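PDB 4MAD: beta-galactosidase from Bacillus circulans, which probably hydrolyses terminal non-reducing beta-D-galactose residues of beta-D-galactosides, as a glycoside hydrolase of family 35. Local coordinates for residues E247-H250 against G251-D254; H261-S264 against A265-V269. All blocks are in the same frame, centred on the assembly; numbering follows the deposited sequence.

Interaction 1 (E247-H250 against G251-D254); sequences EFWH and GWFD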
ATOM      1  N   GLU A 247       9.357 -14.976   1.028  1.00 15.86           N
ATOM      2  CA  GLU A 247       9.482 -13.819   0.186  1.00 15.44           C
ATOM      3  C   GLU A 247      10.889 -13.793  -0.441  1.00 14.31           C
ATOM      4  O   GLU A 247      11.831 -13.548   0.200  1.00 17.75           O
ATOM      5  CB  GLU A 247       9.223 -12.520   0.959  1.00 16.09           C
ATOM      6  CG  GLU A 247       7.952 -12.499   1.770  1.00 18.80           C
ATOM      7  CD  GLU A 247       7.801 -11.244   2.623  1.00 20.59           C
ATOM      8  OE1 GLU A 247       8.644 -10.351   2.504  1.00 19.70           O
ATOM      9  OE2 GLU A 247       6.879 -11.226   3.432  1.00 24.55           O
ATOM     10  N   PHE A 248      10.975 -14.096  -1.712  1.00 14.54           N
ATOM     11  CA  PHE A 248      12.198 -13.923  -2.475  1.00 14.45           C
ATOM     12  C   PHE A 248      12.037 -12.570  -3.155  1.00 15.80           C
ATOM     13  O   PHE A 248      11.308 -12.435  -4.102  1.00 15.05           O
ATOM     14  CB  PHE A 248      12.367 -15.064  -3.477  1.00 12.93           C
ATOM     15  CG  PHE A 248      13.456 -14.863  -4.510  1.00 13.85           C
ATOM     16  CD1 PHE A 248      14.636 -14.242  -4.222  1.00 18.10           C
ATOM     17  CD2 PHE A 248      13.304 -15.345  -5.788  1.00 16.00           C
ATOM     18  CE1 PHE A 248      15.588 -14.114  -5.213  1.00 13.66           C
ATOM     19  CE2 PHE A 248      14.237 -15.168  -6.710  1.00 14.24           C
ATOM     20  CZ  PHE A 248      15.381 -14.575  -6.410  1.00 12.76           C
ATOM     21  N   TRP A 249      12.763 -11.591  -2.640  1.00 15.93           N
ATOM     22  CA  TRP A 249      12.653 -10.232  -3.091  1.00 16.68           C
ATOM     23  C   TRP A 249      13.475 -10.116  -4.376  1.00 16.29           C
ATOM     24  O   TRP A 249      14.597  -9.723  -4.362  1.00 16.84           O
ATOM     25  CB  TRP A 249      13.159  -9.222  -2.025  1.00 17.65           C
ATOM     26  CG  TRP A 249      12.500  -9.373  -0.719  1.00 16.35           C
ATOM     27  CD1 TRP A 249      11.217  -9.556  -0.524  1.00 19.68           C
ATOM     28  CD2 TRP A 249      13.106  -9.336   0.569  1.00 17.63           C
ATOM     29  NE1 TRP A 249      10.944  -9.661   0.795  1.00 22.26           N
ATOM     30  CE2 TRP A 249      12.108  -9.546   1.492  1.00 18.96           C
ATOM     31  CE3 TRP A 249      14.400  -9.175   1.018  1.00 19.61           C
ATOM     32  CZ2 TRP A 249      12.352  -9.587   2.837  1.00 25.06           C
ATOM     33  CZ3 TRP A 249      14.634  -9.232   2.344  1.00 23.20           C
ATOM     34  CH2 TRP A 249      13.624  -9.422   3.234  1.00 23.39           C
ATOM     35  N   HIS A 250      12.881 -10.498  -5.475  1.00 17.14           N
ATOM     36  CA  HIS A 250      13.602 -10.531  -6.740  1.00 17.18           C
ATOM     37  C   HIS A 250      13.605  -9.182  -7.427  1.00 16.51           C
ATOM     38  O   HIS A 250      14.208  -8.987  -8.424  1.00 16.45           O
ATOM     39  CB  HIS A 250      13.026 -11.577  -7.678  1.00 15.96           C
ATOM     40  CG  HIS A 250      11.736 -11.183  -8.275  1.00 18.88           C
ATOM     41  ND1 HIS A 250      10.561 -11.172  -7.569  1.00 20.25           N
ATOM     42  CD2 HIS A 250      11.436 -10.728  -9.499  1.00 15.05           C
ATOM     43  CE1 HIS A 250       9.589 -10.754  -8.341  1.00 13.74           C
ATOM     44  NE2 HIS A 250      10.089 -10.481  -9.516  1.00 25.38           N
ATOM     45  N   GLY A 251      12.888  -8.270  -6.829  1.00 15.96           N
ATOM     46  CA  GLY A 251      12.758  -6.918  -7.261  1.00 16.98           C
ATOM     47  C   GLY A 251      12.816  -6.051  -6.014  1.00 16.51           C
ATOM     48  O   GLY A 251      13.339  -6.481  -5.058  1.00 15.88           O
ATOM     49  N   TRP A 252      12.301  -4.832  -6.082  1.00 15.98           N
ATOM     50  CA  TRP A 252      12.234  -3.938  -4.942  1.00 14.99           C
ATOM     51  C   TRP A 252      11.267  -2.792  -5.244  1.00 16.26           C
ATOM     52  O   TRP A 252      10.780  -2.682  -6.319  1.00 16.36           O
ATOM     53  CB  TRP A 252      13.593  -3.386  -4.538  1.00 16.30           C
ATOM     54  CG  TRP A 252      13.744  -3.001  -3.113  1.00 15.76           C
ATOM     55  CD1 TRP A 252      13.936  -1.779  -2.622  1.00 19.10           C
ATOM     56  CD2 TRP A 252      13.765  -3.883  -1.997  1.00 18.69           C
ATOM     57  NE1 TRP A 252      14.057  -1.817  -1.265  1.00 17.29           N
ATOM     58  CE2 TRP A 252      13.982  -3.110  -0.858  1.00 16.19           C
ATOM     59  CE3 TRP A 252      13.623  -5.251  -1.854  1.00 16.44           C
ATOM     60  CZ2 TRP A 252      14.043  -3.662   0.392  1.00 22.11           C
ATOM     61  CZ3 TRP A 252      13.694  -5.783  -0.646  1.00 17.87           C
ATOM     62  CH2 TRP A 252      13.912  -5.010   0.473  1.00 22.78           C
ATOM     63  N   PHE A 253      11.011  -1.983  -4.253  1.00 14.78           N
ATOM     64  CA  PHE A 253      10.062  -0.891  -4.357  1.00 13.02           C
ATOM     65  C   PHE A 253      10.732   0.464  -4.211  1.00 15.71           C
ATOM     66  O   PHE A 253      11.840   0.539  -3.806  1.00 18.81           O
ATOM     67  CB  PHE A 253       8.997  -0.960  -3.296  1.00 14.14           C
ATOM     68  CG  PHE A 253       9.531  -0.904  -1.954  1.00 14.32           C
ATOM     69  CD1 PHE A 253       9.509   0.233  -1.219  1.00 22.84           C
ATOM     70  CD2 PHE A 253      10.100  -2.002  -1.428  1.00 18.21           C
ATOM     71  CE1 PHE A 253      10.041   0.241   0.003  1.00 25.63           C
ATOM     72  CE2 PHE A 253      10.640  -1.979  -0.240  1.00 21.49           C
ATOM     73  CZ  PHE A 253      10.607  -0.849   0.482  1.00 22.38           C
ATOM     74  N   ASP A 254      10.004   1.502  -4.571  1.00 15.74           N
ATOM     75  CA  ASP A 254      10.537   2.843  -4.635  1.00 16.10           C
ATOM     76  C   ASP A 254       9.855   3.791  -3.638  1.00 15.76           C
ATOM     77  O   ASP A 254       8.702   3.711  -3.415  1.00 13.38           O
ATOM     78  CB  ASP A 254      10.295   3.447  -6.001  1.00 15.80           C
ATOM     79  CG  ASP A 254      11.012   2.737  -7.106  1.00 15.50           C
ATOM     80  OD1 ASP A 254      11.962   2.056  -6.838  1.00 16.97           O
ATOM     81  OD2 ASP A 254      10.600   2.907  -8.240  1.00 16.08           O
TER
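Trp249 and Trp252 form the aromatic contact of this local turn. It is an offset edge-to-face (T-shaped) pair. The edge of Trp252 comes toward the face of Trp249, with the planes at 75°. The five-membered ring of Trp249 and the six-membered ring of Trp252 have centroids 5.5 Å apart. The touching atom is Trp252 CZ3, which lies 3.7 Å from Trp249 CB and 3.8 Å from Trp249 CG. Trp252 CG is turned anti to the backbone N (chi1 -153°), which carries the benzo edge back toward Trp249.

Strand 244-249 is the seventh of the eight parallel strands of the TIM barrel. Its end carries Glu247, the predicted nucleophile, and the chain then leaves the barrel through an inverse gamma turn centred on Trp249.

No hydrogen bond joins the two segments. Within 247-250, Trp249 NE1 donates to Glu247 OE1 over 2.9 Å at 159°. Glu247 OE1 accepts with its anti lone pair and lies almost in the Trp249 ring plane. Glu247 OE2 forms a salt bridge with Arg104, so both oxygens are held and the carboxylate is fixed in rotation. The Trp249 side chain also touches Glu171, the predicted proton donor.

Interaction 2 (H261-S264 against A265-V269); sequences HTRS and AESVV
Arg263 reaches along the start of helix 265-276 and meets Ser267 at the edge of its guanidinium group. Its side chain is extended to NE, with CG anti to the backbone N (chi1 179°). Arg263 NE donates to Ser267 OG over 2.9 Å at 166°. The hydroxyl oxygen lies close to the guanidinium plane. Water 1 also sits at the guanidinium edge. It accepts from Arg263 NH2 at 3.1 Å and donates to Ser267 O at 2.7 Å. The arginine therefore holds Ser267 twice, directly at the side chain and through water at the carbonyl.

Arg263 and Val268 cross at a slant, with Arg263 CG 4.1 Å from Val268 CG2. This is loose apolar packing beside the polar grip.

Ser264 is the N-cap of the helix. Its OG is turned between its own backbone N and carbonyl carbon (chi1 65°). In this position Ser264 OG accepts from Ser267 N over 3.0 Å. Ser264 O takes the next helical amide, Val268 N, also at 3.0 Å, and the donor lies in the carbonyl plane. Glu266 OE1 comes to 3.6 Å from Ser264 CB.

The helix follows the seventh barrel strand and packs against helix 327-339. Ala265 touches Ala331 there, and Val269 touches Val335. Arg263 N is bonded to Asp316, which ties the approach to the helix to a neighbouring loop.

The first turn thus has its amides at Ser267 and Val268 satisfied by Ser264. The guanidinium gives NE to a hydroxyl, NH1 to Gly224 O and NH2 to water. With bonds from all three nitrogens, the flat group is probably restricted in its rotation.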
ATOM      1  N   HIS A 261      14.178   1.140  -8.712  1.00 15.22           N
ATOM      2  CA  HIS A 261      14.866  -0.093  -8.456  1.00 16.17           C
ATOM      3  C   HIS A 261      14.515  -1.126  -9.473  1.00 17.15           C
ATOM      4  O   HIS A 261      13.377  -1.412  -9.686  1.00 16.81           O
ATOM      5  CB  HIS A 261      14.527  -0.658  -7.091  1.00 19.22           C
ATOM      6  CG  HIS A 261      14.958   0.194  -5.945  1.00 23.84           C
ATOM      7  ND1 HIS A 261      14.187   1.202  -5.442  1.00 22.35           N
ATOM      8  CD2 HIS A 261      16.083   0.182  -5.205  1.00 24.54           C
ATOM      9  CE1 HIS A 261      14.812   1.776  -4.444  1.00 20.85           C
ATOM     10  NE2 HIS A 261      15.958   1.166  -4.267  1.00 21.73           N
ATOM     11  N   THR A 262      15.542  -1.684 -10.066  1.00 16.98           N
ATOM     12  CA  THR A 262      15.430  -2.884 -10.865  1.00 15.86           C
ATOM     13  C   THR A 262      16.546  -3.900 -10.617  1.00 17.39           C
ATOM     14  O   THR A 262      17.581  -3.550 -10.116  1.00 17.70           O
ATOM     15  CB  THR A 262      15.373  -2.576 -12.339  1.00 17.04           C
ATOM     16  OG1 THR A 262      16.591  -2.025 -12.775  1.00 18.08           O
ATOM     17  CG2 THR A 262      14.283  -1.636 -12.639  1.00 18.04           C
ATOM     18  N   ARG A 263      16.266  -5.151 -10.923  1.00 14.21           N
ATOM     19  CA  ARG A 263      17.248  -6.205 -10.791  1.00 16.55           C
ATOM     20  C   ARG A 263      17.168  -7.092 -12.022  1.00 17.92           C
ATOM     21  O   ARG A 263      16.096  -7.443 -12.401  1.00 17.25           O
ATOM     22  CB  ARG A 263      16.940  -6.974  -9.518  1.00 16.51           C
ATOM     23  CG  ARG A 263      17.849  -8.116  -9.239  1.00 14.93           C
ATOM     24  CD  ARG A 263      17.587  -8.690  -7.888  1.00 15.99           C
ATOM     25  NE  ARG A 263      18.397  -9.835  -7.548  1.00 17.45           N
ATOM     26  CZ  ARG A 263      18.264 -10.530  -6.442  1.00 18.66           C
ATOM     27  NH1 ARG A 263      17.352 -10.181  -5.567  1.00 15.43           N
ATOM     28  NH2 ARG A 263      19.055 -11.546  -6.200  1.00 14.57           N
ATOM     29  N   SER A 264      18.301  -7.452 -12.616  1.00 17.95           N
ATOM     30  CA  SER A 264      18.328  -8.189 -13.863  1.00 17.20           C
ATOM     31  C   SER A 264      17.849  -9.616 -13.763  1.00 13.72           C
ATOM     32  O   SER A 264      17.939 -10.183 -12.759  1.00 14.81           O
ATOM     33  CB  SER A 264      19.728  -8.267 -14.426  1.00 18.19           C
ATOM     34  OG  SER A 264      20.539  -8.987 -13.590  1.00 16.91           O
ATOM     35  N   ALA A 265      17.402 -10.158 -14.865  1.00 15.89           N
ATOM     36  CA  ALA A 265      16.983 -11.531 -14.928  1.00 17.91           C
ATOM     37  C   ALA A 265      18.149 -12.427 -14.548  1.00 19.88           C
ATOM     38  O   ALA A 265      18.004 -13.332 -13.793  1.00 18.61           O
ATOM     39  CB  ALA A 265      16.554 -11.821 -16.251  1.00 21.75           C
ATOM     40  N   GLU A 266      19.338 -12.057 -14.980  1.00 19.00           N
ATOM     41  CA  GLU A 266      20.513 -12.855 -14.711  1.00 20.04           C
ATOM     42  C   GLU A 266      20.728 -12.958 -13.228  1.00 17.21           C
ATOM     43  O   GLU A 266      20.984 -13.984 -12.692  1.00 17.13           O
ATOM     44  CB  GLU A 266      21.718 -12.187 -15.318  1.00 17.94           C
ATOM     45  CG  GLU A 266      21.820 -12.386 -16.786  1.00 17.65           C
ATOM     46  CD  GLU A 266      21.127 -11.315 -17.647  1.00 23.07           C
ATOM     47  OE1 GLU A 266      20.334 -10.547 -17.158  1.00 21.30           O
ATOM     48  OE2 GLU A 266      21.414 -11.274 -18.838  1.00 24.69           O
ATOM     49  N   SER A 267      20.581 -11.838 -12.578  1.00 16.54           N
ATOM     50  CA  SER A 267      20.721 -11.805 -11.131  1.00 16.09           C
ATOM     51  C   SER A 267      19.652 -12.641 -10.422  1.00 15.33           C
ATOM     52  O   SER A 267      19.950 -13.447  -9.634  1.00 14.95           O
ATOM     53  CB  SER A 267      20.672 -10.382 -10.568  1.00 18.06           C
ATOM     54  OG  SER A 267      20.714 -10.351  -9.193  1.00 17.57           O
ATOM     55  N   VAL A 268      18.422 -12.469 -10.828  1.00 15.88           N
ATOM     56  CA  VAL A 268      17.362 -13.218 -10.233  1.00 17.55           C
ATOM     57  C   VAL A 268      17.568 -14.708 -10.416  1.00 15.96           C
ATOM     58  O   VAL A 268      17.411 -15.455  -9.534  1.00 19.12           O
ATOM     59  CB  VAL A 268      16.073 -12.824 -10.849  1.00 15.64           C
ATOM     60  CG1 VAL A 268      15.002 -13.759 -10.489  1.00 15.36           C
ATOM     61  CG2 VAL A 268      15.754 -11.491 -10.411  1.00 14.70           C
ATOM     62  N   VAL A 269      17.970 -15.107 -11.594  1.00 16.94           N
ATOM     63  CA  VAL A 269      18.184 -16.534 -11.870  1.00 17.61           C
ATOM     64  C   VAL A 269      19.253 -17.104 -10.950  1.00 16.89           C
ATOM     65  O   VAL A 269      19.140 -18.167 -10.439  1.00 17.28           O
ATOM     66  CB  VAL A 269      18.542 -16.768 -13.328  1.00 18.29           C
ATOM     67  CG1 VAL A 269      19.236 -18.047 -13.531  1.00 19.07           C
ATOM     68  CG2 VAL A 269      17.384 -16.636 -14.190  1.00 20.68           C
TER
HETATM   69  O   HOH W   1      21.463 -12.991  -7.390  1.00 21.81           O

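How the interactions relate
Interactions 1 and 2 follow one another along the loop from strand 244-249 to helix 265-276, with centres 10 Å apart. They meet directly. Asp254 OD1 lies 2.8 Å from His261 ND1, a probable hydrogen bond, and the His261 ring also packs edge-to-face with Trp252. Near the strand end, Arg263 NH1 approaches Trp249 O to 3.0 Å. Interaction 1 holds the predicted nucleophile, and the Trp252 side chain is about 4 Å from the bound 2-(2-methoxyethoxy)ethanol. Interaction 2 lies at the surface, with the Arg263 side chain about 11 Å from that of Glu247. It thus reaches the end of the active-site strand through Arg263, and holds neither residue of the predicted catalytic pair.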